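Local coordinates for carbohydrate kinase, FGGY (Rhodospirillum rubrum, PDB 3IFR), which probably phosphorylates D-xylulose at the expense of ATP, as a xylulokinase of the FGGY carbohydrate kinase family, at residues Arg7-Thr19 against Asp74-Leu86. Sequence-based numbering, arbitrary orientation.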
# COMPACT_ATOMS: atom_id res chain seq x y z
N ARG A 7 11.92 12.75 -23.75
CA ARG A 7 12.16 13.27 -22.39
C ARG A 7 12.08 12.16 -21.31
O ARG A 7 11.10 11.41 -21.22
CB ARG A 7 11.26 14.49 -22.07
CG ARG A 7 11.28 14.94 -20.60
CD ARG A 7 10.70 16.38 -20.32
NE ARG A 7 9.22 16.43 -20.16
CZ ARG A 7 8.54 16.16 -19.03
NH1 ARG A 7 9.17 15.81 -17.90
NH2 ARG A 7 7.22 16.24 -19.02
N GLN A 8 13.12 12.09 -20.48
CA GLN A 8 13.41 10.91 -19.69
C GLN A 8 13.33 11.12 -18.17
O GLN A 8 13.63 12.19 -17.65
CB GLN A 8 14.81 10.43 -20.05
CG GLN A 8 14.86 9.49 -21.23
CD GLN A 8 16.14 8.72 -21.25
OE1 GLN A 8 17.03 8.96 -20.42
NE2 GLN A 8 16.27 7.81 -22.18
N VAL A 9 12.98 10.05 -17.47
CA VAL A 9 12.59 10.18 -16.08
C VAL A 9 12.83 8.86 -15.34
O VAL A 9 12.74 7.80 -15.95
CB VAL A 9 11.10 10.71 -16.04
CG1 VAL A 9 10.11 9.67 -15.57
CG2 VAL A 9 11.01 11.99 -15.26
N ILE A 10 13.17 8.90 -14.06
CA ILE A 10 13.44 7.66 -13.31
C ILE A 10 12.57 7.49 -12.07
O ILE A 10 12.42 8.42 -11.30
CB ILE A 10 14.90 7.60 -12.83
CG1 ILE A 10 15.87 7.38 -13.99
CG2 ILE A 10 15.12 6.52 -11.74
CD1 ILE A 10 17.29 7.52 -13.54
N GLY A 11 12.05 6.29 -11.88
CA GLY A 11 11.47 5.93 -10.59
C GLY A 11 12.28 4.84 -9.89
O GLY A 11 12.72 3.86 -10.52
N LEU A 12 12.45 5.00 -8.58
CA LEU A 12 13.18 4.06 -7.76
C LEU A 12 12.23 3.60 -6.63
O LEU A 12 11.59 4.42 -5.97
CB LEU A 12 14.40 4.77 -7.18
CG LEU A 12 15.22 4.04 -6.09
CD1 LEU A 12 15.86 2.76 -6.67
CD2 LEU A 12 16.29 4.92 -5.50
N ASP A 13 12.16 2.30 -6.39
CA ASP A 13 11.25 1.76 -5.38
C ASP A 13 12.04 0.96 -4.32
O ASP A 13 12.59 -0.12 -4.60
CB ASP A 13 10.16 0.92 -6.06
CG ASP A 13 9.34 0.09 -5.07
OD1 ASP A 13 9.30 0.43 -3.87
OD2 ASP A 13 8.75 -0.93 -5.50
N ILE A 14 12.11 1.52 -3.12
CA ILE A 14 12.74 0.89 -1.99
C ILE A 14 11.70 -0.04 -1.38
O ILE A 14 10.98 0.33 -0.42
CB ILE A 14 13.21 1.91 -0.93
CG1 ILE A 14 14.56 2.51 -1.32
CG2 ILE A 14 13.56 1.20 0.33
CD1 ILE A 14 14.58 3.27 -2.56
N GLY A 15 11.61 -1.24 -1.94
CA GLY A 15 10.56 -2.18 -1.59
C GLY A 15 10.96 -3.06 -0.45
O GLY A 15 12.11 -3.04 -0.01
N THR A 16 10.04 -3.88 -0.00
CA THR A 16 10.27 -4.69 1.15
C THR A 16 11.21 -5.83 0.88
O THR A 16 12.11 -6.09 1.70
CB THR A 16 8.96 -5.26 1.70
OG1 THR A 16 8.35 -4.25 2.46
CG2 THR A 16 9.26 -6.41 2.71
N THR A 17 10.99 -6.57 -0.20
CA THR A 17 11.92 -7.65 -0.52
C THR A 17 12.72 -7.37 -1.80
O THR A 17 13.50 -8.20 -2.27
CB THR A 17 11.21 -9.01 -0.65
OG1 THR A 17 10.33 -8.96 -1.76
CG2 THR A 17 10.43 -9.35 0.65
N SER A 18 12.56 -6.16 -2.31
CA SER A 18 13.16 -5.83 -3.59
C SER A 18 13.37 -4.30 -3.86
O SER A 18 12.50 -3.50 -3.54
CB SER A 18 12.24 -6.42 -4.62
OG SER A 18 12.93 -6.51 -5.80
N THR A 19 14.52 -3.92 -4.42
CA THR A 19 14.78 -2.54 -4.78
C THR A 19 14.78 -2.46 -6.29
O THR A 19 15.56 -3.13 -6.94
CB THR A 19 16.14 -2.01 -4.29
OG1 THR A 19 16.23 -2.09 -2.87
CG2 THR A 19 16.34 -0.56 -4.70
N ASP A 74 21.48 6.61 -24.93
CA ASP A 74 20.05 6.71 -24.60
C ASP A 74 19.84 7.03 -23.10
O ASP A 74 18.81 6.66 -22.50
CB ASP A 74 19.28 5.46 -25.02
CG ASP A 74 17.76 5.68 -25.02
OD1 ASP A 74 17.03 4.73 -24.61
OD2 ASP A 74 17.29 6.79 -25.42
N TRP A 75 20.84 7.71 -22.52
CA TRP A 75 20.83 8.12 -21.12
C TRP A 75 20.63 9.65 -21.02
O TRP A 75 21.56 10.41 -21.22
CB TRP A 75 22.17 7.73 -20.49
CG TRP A 75 22.34 8.01 -19.01
CD1 TRP A 75 23.25 8.86 -18.41
CD2 TRP A 75 21.60 7.41 -17.93
NE1 TRP A 75 23.12 8.82 -17.04
CE2 TRP A 75 22.12 7.94 -16.72
CE3 TRP A 75 20.57 6.48 -17.86
CZ2 TRP A 75 21.62 7.56 -15.48
CZ3 TRP A 75 20.08 6.12 -16.62
CH2 TRP A 75 20.60 6.65 -15.46
N ARG A 76 19.43 10.11 -20.71
CA ARG A 76 19.26 11.56 -20.51
C ARG A 76 18.18 11.83 -19.45
O ARG A 76 17.21 12.50 -19.73
CB ARG A 76 18.93 12.25 -21.85
CG ARG A 76 17.88 11.50 -22.66
CD ARG A 76 17.53 12.05 -24.09
NE ARG A 76 17.19 10.92 -24.97
CZ ARG A 76 15.99 10.34 -25.01
NH1 ARG A 76 15.76 9.30 -25.81
NH2 ARG A 76 14.99 10.80 -24.26
N PRO A 77 18.35 11.26 -18.24
CA PRO A 77 17.35 11.40 -17.18
C PRO A 77 17.21 12.84 -16.72
O PRO A 77 18.23 13.51 -16.53
CB PRO A 77 17.93 10.52 -16.06
CG PRO A 77 19.37 10.42 -16.39
CD PRO A 77 19.37 10.27 -17.85
N GLY A 78 15.98 13.29 -16.51
CA GLY A 78 15.69 14.69 -16.26
C GLY A 78 15.11 14.94 -14.88
O GLY A 78 14.95 16.09 -14.47
N GLY A 79 14.78 13.86 -14.18
CA GLY A 79 14.35 13.94 -12.80
C GLY A 79 14.21 12.55 -12.21
O GLY A 79 14.11 11.57 -12.95
N ILE A 80 14.23 12.43 -10.89
CA ILE A 80 14.04 11.12 -10.26
C ILE A 80 13.07 11.26 -9.09
O ILE A 80 13.10 12.26 -8.37
CB ILE A 80 15.36 10.56 -9.75
CG1 ILE A 80 15.13 9.29 -8.95
CG2 ILE A 80 16.04 11.57 -8.88
CD1 ILE A 80 16.32 8.42 -8.87
N CYS A 81 12.19 10.29 -8.92
CA CYS A 81 11.37 10.24 -7.69
C CYS A 81 11.61 8.89 -6.98
O CYS A 81 11.67 7.81 -7.62
CB CYS A 81 9.88 10.47 -7.99
SG CYS A 81 8.77 10.30 -6.54
N VAL A 82 11.75 8.95 -5.67
CA VAL A 82 11.94 7.74 -4.89
C VAL A 82 10.67 7.42 -4.08
O VAL A 82 10.17 8.26 -3.33
CB VAL A 82 13.12 7.91 -3.91
CG1 VAL A 82 13.37 6.62 -3.15
CG2 VAL A 82 14.40 8.32 -4.66
N THR A 83 10.20 6.18 -4.20
CA THR A 83 9.11 5.68 -3.39
C THR A 83 9.64 4.43 -2.61
O THR A 83 10.78 3.98 -2.82
CB THR A 83 7.93 5.33 -4.33
OG1 THR A 83 6.82 4.78 -3.61
CG2 THR A 83 8.38 4.32 -5.38
N GLY A 84 8.83 3.91 -1.68
CA GLY A 84 9.16 2.71 -0.96
C GLY A 84 8.11 2.42 0.11
O GLY A 84 7.14 3.16 0.27
N MSE A 85 8.32 1.36 0.88
CA MSE A 85 7.35 1.01 1.93
C MSE A 85 7.30 2.07 3.06
O MSE A 85 8.27 2.79 3.30
CB MSE A 85 7.63 -0.40 2.44
CG MSE A 85 8.58 -0.49 3.64
SE MSE A 85 10.47 0.09 3.41
CE MSE A 85 11.31 -1.53 2.63
N LEU A 86 6.17 2.18 3.73
CA LEU A 86 6.04 3.09 4.87
C LEU A 86 4.95 2.56 5.83
O LEU A 86 4.16 1.68 5.48
CB LEU A 86 5.65 4.52 4.40
CG LEU A 86 4.23 4.78 3.87
CD1 LEU A 86 3.93 6.28 3.70
CD2 LEU A 86 3.98 4.04 2.54
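Q8 reaches from the start of strand 8-14 into the turn that leads to strand 77-84. Its CB lies 3.2 Å from R76 O, CG packs against NH2 of the R76 guanidinium, and CD packs on R76 CG, 3.6 Å away. The chain runs extended beyond CG (chi2 -162°), which carries the amide up to the turn. There OE1 accepts a hydrogen bond from R76 N at 2.7 Å, the donor standing above the plane of the Q8 side-chain carbonyl, while NE2 donates an almost straight bond to D74 O (2.8 Å, 166°) and lies over the centre of one face of the R76 guanidinium. R76 NH1 is salt-bridged to D74 OD2, tying the turn further. Beyond it the strands run parallel, hydrogen-bonded from G78 N on Q8 O through to M85 N on I14 O. Apolar branches line one face: I10 CG2 meets I80 CD1 at 3.6 Å, L12 CD2 lies beside V82 CG2, and I14 CD1 touches V82 CG1 at 3.6 Å. I10 CD1 also reaches W75 and P77. These two strands are central in the N-terminal mixed sheet of an actin-like ATPase fold, flanked by strands 18-25 and 238-244. Helices 52-70 and 163-172 cover the L12, I14 and V82 face; helix 437-448 packs on V9, C81 and T83 opposite.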